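Mercuric reductase (Metallosphaera sedula, PDB 4YWO) probably reduces Hg(2+) to elemental mercury at the expense of NADPH, working as a homodimeric FAD-dependent flavoenzyme of the pyridine nucleotide-disulfide oxidoreductase family. Local coordinates at residues L444-V447 / A448-F451; G155-K158 / V159-T163; R121-S124 / P125-K129. All coordinates share one frame; numbering follows the deposited sequence.

Interaction 1 of 3, residues L444-V447 / A448-F451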
loop_
_atom_site.group_PDB
_atom_site.type_symbol
_atom_site.label_atom_id
_atom_site.label_comp_id
_atom_site.label_asym_id
_atom_site.label_seq_id
_atom_site.Cartn_x
_atom_site.Cartn_y
_atom_site.Cartn_z
ATOM N N LEU A 444 6.713 2.966 7.704
ATOM C CA LEU A 444 6.865 4.442 7.715
ATOM C C LEU A 444 6.866 4.974 9.147
ATOM O O LEU A 444 7.636 5.839 9.476
ATOM C CB LEU A 444 5.749 5.119 6.904
ATOM C CG LEU A 444 5.849 4.761 5.419
ATOM C CD1 LEU A 444 4.626 5.315 4.709
ATOM C CD2 LEU A 444 7.063 5.394 4.773
ATOM N N ARG A 445 6.029 4.398 10.003
ATOM C CA ARG A 445 6.004 4.842 11.390
ATOM C C ARG A 445 7.195 4.227 12.143
ATOM O O ARG A 445 7.783 4.890 12.967
ATOM C CB ARG A 445 4.634 4.463 12.024
ATOM C CG ARG A 445 4.514 4.785 13.525
ATOM C CD ARG A 445 3.050 4.662 14.036
ATOM N NE ARG A 445 3.028 5.056 15.426
ATOM C CZ ARG A 445 3.465 4.310 16.412
ATOM N NH1 ARG A 445 3.959 3.081 16.198
ATOM N NH2 ARG A 445 3.415 4.832 17.624
ATOM N N LEU A 446 7.609 3.009 11.804
ATOM C CA LEU A 446 8.746 2.416 12.490
ATOM C C LEU A 446 9.992 3.115 12.211
ATOM O O LEU A 446 10.868 3.329 13.159
ATOM C CB LEU A 446 8.871 0.945 12.104
ATOM C CG LEU A 446 7.726 0.010 12.531
ATOM C CD1 LEU A 446 7.834 -1.330 11.853
ATOM C CD2 LEU A 446 7.716 -0.065 14.077
ATOM N N VAL A 447 10.211 3.554 10.976
ATOM C CA VAL A 447 11.407 4.345 10.752
ATOM C C VAL A 447 11.349 5.701 11.414
ATOM O O VAL A 447 12.383 6.260 11.826
ATOM C CB VAL A 447 11.774 4.430 9.228
ATOM C CG1 VAL A 447 10.846 5.309 8.447
ATOM C CG2 VAL A 447 13.230 4.835 8.988
ATOM N N ALA A 448 10.176 6.312 11.499
ATOM C CA ALA A 448 9.994 7.575 12.277
ATOM C C ALA A 448 10.425 7.353 13.759
ATOM O O ALA A 448 11.105 8.289 14.344
ATOM C CB ALA A 448 8.518 8.016 12.201
ATOM N N LEU A 449 10.056 6.249 14.338
ATOM C CA LEU A 449 10.400 5.905 15.735
ATOM C C LEU A 449 11.942 5.809 15.914
ATOM O O LEU A 449 12.499 6.061 17.001
ATOM C CB LEU A 449 9.766 4.632 16.157
ATOM C CG LEU A 449 8.279 4.719 16.486
ATOM C CD1 LEU A 449 7.720 3.341 16.562
ATOM C CD2 LEU A 449 8.045 5.425 17.813
ATOM N N ALA A 450 12.629 5.485 14.819
ATOM C CA ALA A 450 14.102 5.339 14.836
ATOM C C ALA A 450 14.814 6.630 15.059
ATOM O O ALA A 450 16.047 6.583 15.360
ATOM C CB ALA A 450 14.624 4.662 13.577
ATOM N N PHE A 451 14.161 7.791 14.964
ATOM C CA PHE A 451 14.772 9.080 15.039
ATOM C C PHE A 451 15.185 9.339 16.472
ATOM O O PHE A 451 16.256 9.856 16.717
ATOM C CB PHE A 451 13.975 10.228 14.453
ATOM C CG PHE A 451 14.158 10.304 12.936
ATOM C CD1 PHE A 451 13.506 9.372 12.144
ATOM C CD2 PHE A 451 15.121 11.096 12.307
ATOM C CE1 PHE A 451 13.710 9.395 10.823
ATOM C CE2 PHE A 451 15.297 11.169 10.979
ATOM C CZ PHE A 451 14.596 10.216 10.155
#
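Leu449 lays its CD1 methyl against the guanidinium of Arg445 one helical turn earlier, with Arg445 NH1 3.8 Å from Leu449 CD1; the two side chains run obliquely past each other. Arg445 gets there by leaving its backbone with CG opposite N (chi1 176°) and staying extended as far as NE, which carries its guanidinium alongside Leu449. The same Leu449 methyl also has Leu446 CD2 as a neighbour, at a looser 4.2 Å. The guanidinium is held from beyond this turn: its NE donates to the carbonyl O of Ile431, and Arg445 packs on Arg319 of the second subunit.

The backbone of helix 442-449 carries regular i to i+4 bonds here: Leu449 N bonds to Arg445 O at 3.0 Å, and Ala448 N bonds to Leu444 O. Ala450 N then splits itself between Leu446 O and Val447 O, both weak bonds bent to about 130°. Val447 O has a further neighbour in the Phe451 ring, whose CD1 edge approaches to 3.3 Å, near the ring plane. Val447 and Phe451 also turn side chains onto Met393 of strand 390-396, fastening this part of the chain to the antiparallel sheet of the dimerisation domain.

The chemistry is mixed: a leucine methyl lies against NH1 of a guanidinium whose NE has a carbonyl partner, while the carbonyl O of Val447 meets an aromatic C-H edge, whose slightly positive hydrogens suit an oxygen.

Interaction 2 of 3, residues G155-K158 / V159-T163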
loop_
_atom_site.group_PDB
_atom_site.type_symbol
_atom_site.label_atom_id
_atom_site.label_comp_id
_atom_site.label_asym_id
_atom_site.label_seq_id
_atom_site.Cartn_x
_atom_site.Cartn_y
_atom_site.Cartn_z
ATOM N N GLY A 155 28.111 -0.581 -35.201
ATOM C CA GLY A 155 27.591 -1.863 -35.577
ATOM C C GLY A 155 26.129 -2.096 -35.103
ATOM O O GLY A 155 25.456 -2.998 -35.568
ATOM N N LEU A 156 25.700 -1.288 -34.142
ATOM C CA LEU A 156 24.376 -1.441 -33.496
ATOM C C LEU A 156 23.231 -1.260 -34.433
ATOM O O LEU A 156 22.288 -2.068 -34.452
ATOM C CB LEU A 156 24.245 -0.453 -32.324
ATOM C CG LEU A 156 22.868 -0.525 -31.587
ATOM C CD1 LEU A 156 22.762 -1.867 -30.914
ATOM C CD2 LEU A 156 22.748 0.626 -30.570
ATOM N N ASP A 157 23.269 -0.253 -35.290
ATOM C CA ASP A 157 22.171 -0.092 -36.195
ATOM C C ASP A 157 22.120 -1.182 -37.220
ATOM O O ASP A 157 21.068 -1.643 -37.548
ATOM C CB ASP A 157 22.202 1.283 -36.824
ATOM C CG ASP A 157 22.112 2.379 -35.774
ATOM O OD1 ASP A 157 21.009 2.627 -35.216
ATOM O OD2 ASP A 157 23.165 2.957 -35.452
ATOM N N LYS A 158 23.259 -1.669 -37.680
ATOM C CA LYS A 158 23.276 -2.710 -38.697
ATOM C C LYS A 158 22.858 -4.066 -38.143
ATOM O O LYS A 158 22.112 -4.807 -38.762
ATOM C CB LYS A 158 24.701 -2.758 -39.314
ATOM C CG LYS A 158 25.088 -4.023 -40.077
ATOM C CD LYS A 158 26.318 -3.783 -40.989
ATOM C CE LYS A 158 27.563 -3.226 -40.265
ATOM N NZ LYS A 158 27.999 -4.105 -39.146
ATOM N N VAL A 159 23.299 -4.380 -36.938
ATOM C CA VAL A 159 22.901 -5.619 -36.257
ATOM C C VAL A 159 21.437 -5.623 -35.741
ATOM O O VAL A 159 20.773 -6.659 -35.781
ATOM C CB VAL A 159 23.921 -5.910 -35.142
ATOM C CG1 VAL A 159 23.474 -7.043 -34.257
ATOM C CG2 VAL A 159 25.329 -6.231 -35.702
ATOM N N GLY A 160 20.947 -4.451 -35.366
ATOM C CA GLY A 160 19.501 -4.267 -34.997
ATOM C C GLY A 160 19.347 -4.565 -33.487
ATOM O O GLY A 160 20.205 -5.157 -32.837
ATOM N N PHE A 161 18.218 -4.122 -32.957
ATOM C CA PHE A 161 18.023 -4.177 -31.457
ATOM C C PHE A 161 16.520 -3.966 -31.230
ATOM O O PHE A 161 15.746 -3.631 -32.094
ATOM C CB PHE A 161 18.850 -3.095 -30.773
ATOM C CG PHE A 161 18.599 -1.713 -31.279
ATOM C CD1 PHE A 161 17.541 -0.938 -30.875
ATOM C CD2 PHE A 161 19.392 -1.169 -32.322
ATOM C CE1 PHE A 161 17.244 0.311 -31.441
ATOM C CE2 PHE A 161 19.129 0.081 -32.850
ATOM C CZ PHE A 161 18.061 0.841 -32.465
ATOM N N TRP A 162 16.118 -4.217 -29.984
ATOM C CA TRP A 162 14.810 -3.953 -29.493
ATOM C C TRP A 162 14.873 -2.691 -28.615
ATOM O O TRP A 162 15.882 -2.419 -27.952
ATOM C CB TRP A 162 14.268 -5.079 -28.675
ATOM C CG TRP A 162 13.853 -6.264 -29.412
ATOM C CD1 TRP A 162 13.801 -6.422 -30.780
ATOM C CD2 TRP A 162 13.335 -7.476 -28.841
ATOM N NE1 TRP A 162 13.295 -7.691 -31.086
ATOM C CE2 TRP A 162 13.018 -8.342 -29.906
ATOM C CE3 TRP A 162 13.153 -7.914 -27.539
ATOM C CZ2 TRP A 162 12.530 -9.617 -29.691
ATOM C CZ3 TRP A 162 12.702 -9.224 -27.339
ATOM C CH2 TRP A 162 12.343 -10.020 -28.400
ATOM N N THR A 163 13.753 -1.998 -28.623
ATOM C CA THR A 163 13.459 -0.995 -27.618
ATOM C C THR A 163 12.284 -1.548 -26.793
ATOM O O THR A 163 11.823 -2.671 -26.995
ATOM C CB THR A 163 13.070 0.356 -28.160
ATOM O OG1 THR A 163 11.814 0.293 -28.837
ATOM C CG2 THR A 163 14.135 0.902 -29.085
#
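Leu156 and Phe161 meet where the short helix 156-159 gives way to an extended loop, in the region of the pyridine nucleotide-disulfide oxidoreductase fold between strand 146-148 and helix 164-168. Their side chains cross at about a right angle. The branch carbon Leu156 CG comes within 3.6 Å of Phe161 CD2, and the CD1 methyl of the leucine lies almost as near to the same ring atom. With CG opposite its own backbone N (chi1 179°), Leu156 reaches forward to the ring although its CB sets off away from it.

The rim of Phe161 also collects oxygen. Leu156 O lies in the ring plane at the edge, and the carboxylate of Asp157 runs alongside the ring, pointing the same way, with its own plane turned 73° from that of the ring.

One shell further out, the helix backbone fixes these positions. Val159 N bonds to the carbonyl O of Gly155, the N-cap residue, at 2.9 Å, and this oxygen also sits against Val159 CG2. Gly160 N closes the last turn on Leu156 O, likewise at 2.9 Å. Gly160 then leaves helical geometry with a positive phi of 88°, which glycine adopts easily, and the chain straightens, with the CB of Phe161 directed back toward the helix.

The ring also packs on Ile150 and on Leu263 of strand 260-263; next along, Trp162 hydrogen-bonds through its backbone to Ile261 and Leu263 of that strand. At the closest point of Asp157 to the ring, its OD1 stands 4.0 Å from Phe161 CE2.

Interaction 3 of 3, residues R121-S124 / P125-K129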
loop_
_atom_site.group_PDB
_atom_site.type_symbol
_atom_site.label_atom_id
_atom_site.label_comp_id
_atom_site.label_asym_id
_atom_site.label_seq_id
_atom_site.Cartn_x
_atom_site.Cartn_y
_atom_site.Cartn_z
ATOM N N ARG A 121 4.484 21.264 -36.526
ATOM C CA ARG A 121 5.747 21.982 -36.369
ATOM C C ARG A 121 5.479 23.466 -36.317
ATOM O O ARG A 121 4.605 23.920 -37.069
ATOM C CB ARG A 121 6.692 21.740 -37.581
ATOM C CG ARG A 121 7.142 20.292 -37.688
ATOM C CD ARG A 121 8.057 20.027 -38.868
ATOM N NE ARG A 121 8.621 18.681 -38.694
ATOM C CZ ARG A 121 9.814 18.422 -38.185
ATOM N NH1 ARG A 121 10.639 19.383 -37.817
ATOM N NH2 ARG A 121 10.189 17.155 -38.081
ATOM N N PHE A 122 6.186 24.177 -35.456
ATOM C CA PHE A 122 5.997 25.599 -35.311
ATOM C C PHE A 122 6.552 26.325 -36.564
ATOM O O PHE A 122 7.654 25.947 -37.015
ATOM C CB PHE A 122 6.587 26.200 -34.085
ATOM C CG PHE A 122 5.746 25.852 -32.842
ATOM C CD1 PHE A 122 6.008 24.685 -32.188
ATOM C CD2 PHE A 122 4.798 26.649 -32.428
ATOM C CE1 PHE A 122 5.242 24.356 -31.067
ATOM C CE2 PHE A 122 3.944 26.298 -31.341
ATOM C CZ PHE A 122 4.226 25.119 -30.701
ATOM N N ILE A 123 5.759 27.289 -36.988
ATOM C CA ILE A 123 6.220 28.208 -38.083
ATOM C C ILE A 123 6.234 29.666 -37.668
ATOM O O ILE A 123 6.730 30.536 -38.470
ATOM C CB ILE A 123 5.352 27.976 -39.346
ATOM C CG1 ILE A 123 3.878 28.271 -39.117
ATOM C CG2 ILE A 123 5.575 26.573 -39.943
ATOM C CD1 ILE A 123 2.895 28.006 -40.283
ATOM N N SER A 124 5.720 30.037 -36.488
ATOM C CA SER A 124 5.759 31.370 -35.991
ATOM C C SER A 124 5.499 31.248 -34.493
ATOM O O SER A 124 5.097 30.169 -34.026
ATOM C CB SER A 124 4.704 32.215 -36.618
ATOM O OG SER A 124 3.425 32.099 -36.039
ATOM N N PRO A 125 5.618 32.353 -33.782
ATOM C CA PRO A 125 5.308 32.333 -32.355
ATOM C C PRO A 125 3.880 32.041 -32.043
ATOM O O PRO A 125 3.589 31.752 -30.820
ATOM C CB PRO A 125 5.630 33.782 -31.915
ATOM C CG PRO A 125 6.690 34.211 -32.865
ATOM C CD PRO A 125 6.247 33.647 -34.156
ATOM N N HIS A 126 2.938 32.085 -32.989
ATOM C CA HIS A 126 1.534 31.767 -32.754
ATOM C C HIS A 126 0.912 30.748 -33.689
ATOM O O HIS A 126 -0.284 30.634 -33.753
ATOM C CB HIS A 126 0.575 32.985 -32.802
ATOM C CG HIS A 126 0.618 33.788 -31.564
ATOM N ND1 HIS A 126 1.426 34.912 -31.470
ATOM C CD2 HIS A 126 0.056 33.597 -30.329
ATOM C CE1 HIS A 126 1.369 35.389 -30.234
ATOM N NE2 HIS A 126 0.525 34.630 -29.529
ATOM N N ALA A 127 1.729 29.941 -34.407
ATOM C CA ALA A 127 1.194 29.022 -35.375
ATOM C C ALA A 127 2.065 27.808 -35.619
ATOM O O ALA A 127 3.337 27.883 -35.546
ATOM C CB ALA A 127 1.074 29.740 -36.785
ATOM N N VAL A 128 1.378 26.737 -35.936
ATOM C CA VAL A 128 1.994 25.502 -36.358
ATOM C C VAL A 128 1.456 25.208 -37.762
ATOM O O VAL A 128 0.380 25.701 -38.153
ATOM C CB VAL A 128 1.742 24.288 -35.416
ATOM C CG1 VAL A 128 2.385 24.549 -34.050
ATOM C CG2 VAL A 128 0.281 24.039 -35.277
ATOM N N LYS A 129 2.182 24.344 -38.439
ATOM C CA LYS A 129 1.680 23.641 -39.577
ATOM C C LYS A 129 1.437 22.194 -39.256
ATOM O O LYS A 129 2.267 21.539 -38.591
ATOM C CB LYS A 129 2.648 23.827 -40.822
ATOM C CG LYS A 129 4.007 23.194 -40.625
ATOM C CD LYS A 129 4.984 23.300 -41.852
ATOM C CE LYS A 129 6.385 22.786 -41.444
ATOM N NZ LYS A 129 7.347 22.633 -42.583
#
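Phe122 and Val128 are a non-hydrogen-bonded pair of a beta hairpin, strands 120-124 and 127-130 joined by a type I turn from Ser124 to Ala127. Their CB bonds diverge, yet the side chains meet, crossing obliquely. Val128 CG1 sits over the centre of the Phe122 ring, 3.6 Å from its centroid and 14° off the normal, a CH-pi contact. Phe140 also meets the ring, edge-to-face.

Arg121 and Lys129 lie side by side, pointing the same way, and touch through aliphatic carbon, with Arg121 CB 4.0 Å from Lys129 CE. Their charged ends stay apart, and the guanidinium has salt bridges to Asp272 and Glu119. Ile123 slants across Lys129, its CG2 methyl against the lysine's CG and CD, while its CG1 leans on Ala127 CB.

Between Phe122 and Ser124 the register shifts by one, a classic beta bulge in which Ile123 and Ser124 both face Ala127. Ala127 O accepts a 2.9 Å bond from Ile123 N and a weak one from Ser124 N. At the turn Ser124 holds its hydroxyl between backbone N and carbonyl carbon (chi1 82°), which lets Ser124 OG accept the backbone N-H of His126 at 3.1 Å.

The three contacts are separate and local, none touching another. Interactions 2 and 3 both lie in the part of the chain that carries most of the FAD-site residues, yet their centres are 35 Å apart, with nearest atoms about 18 Å apart. Interaction 1 belongs to the dimerisation part, on the opposite side of the chain's centre from both, 48 Å from interaction 2 and 54 Å from interaction 3, centre to centre. The side chain of Arg121 in interaction 3 comes within about 6 Å of a bound FAD, against about 12 Å for Arg445 and 13 Å for Phe161. Leu446 lies about 7 Å, side chain to side chain, from Phe437, an FAD-site residue whose FAD is not the one bound to this chain.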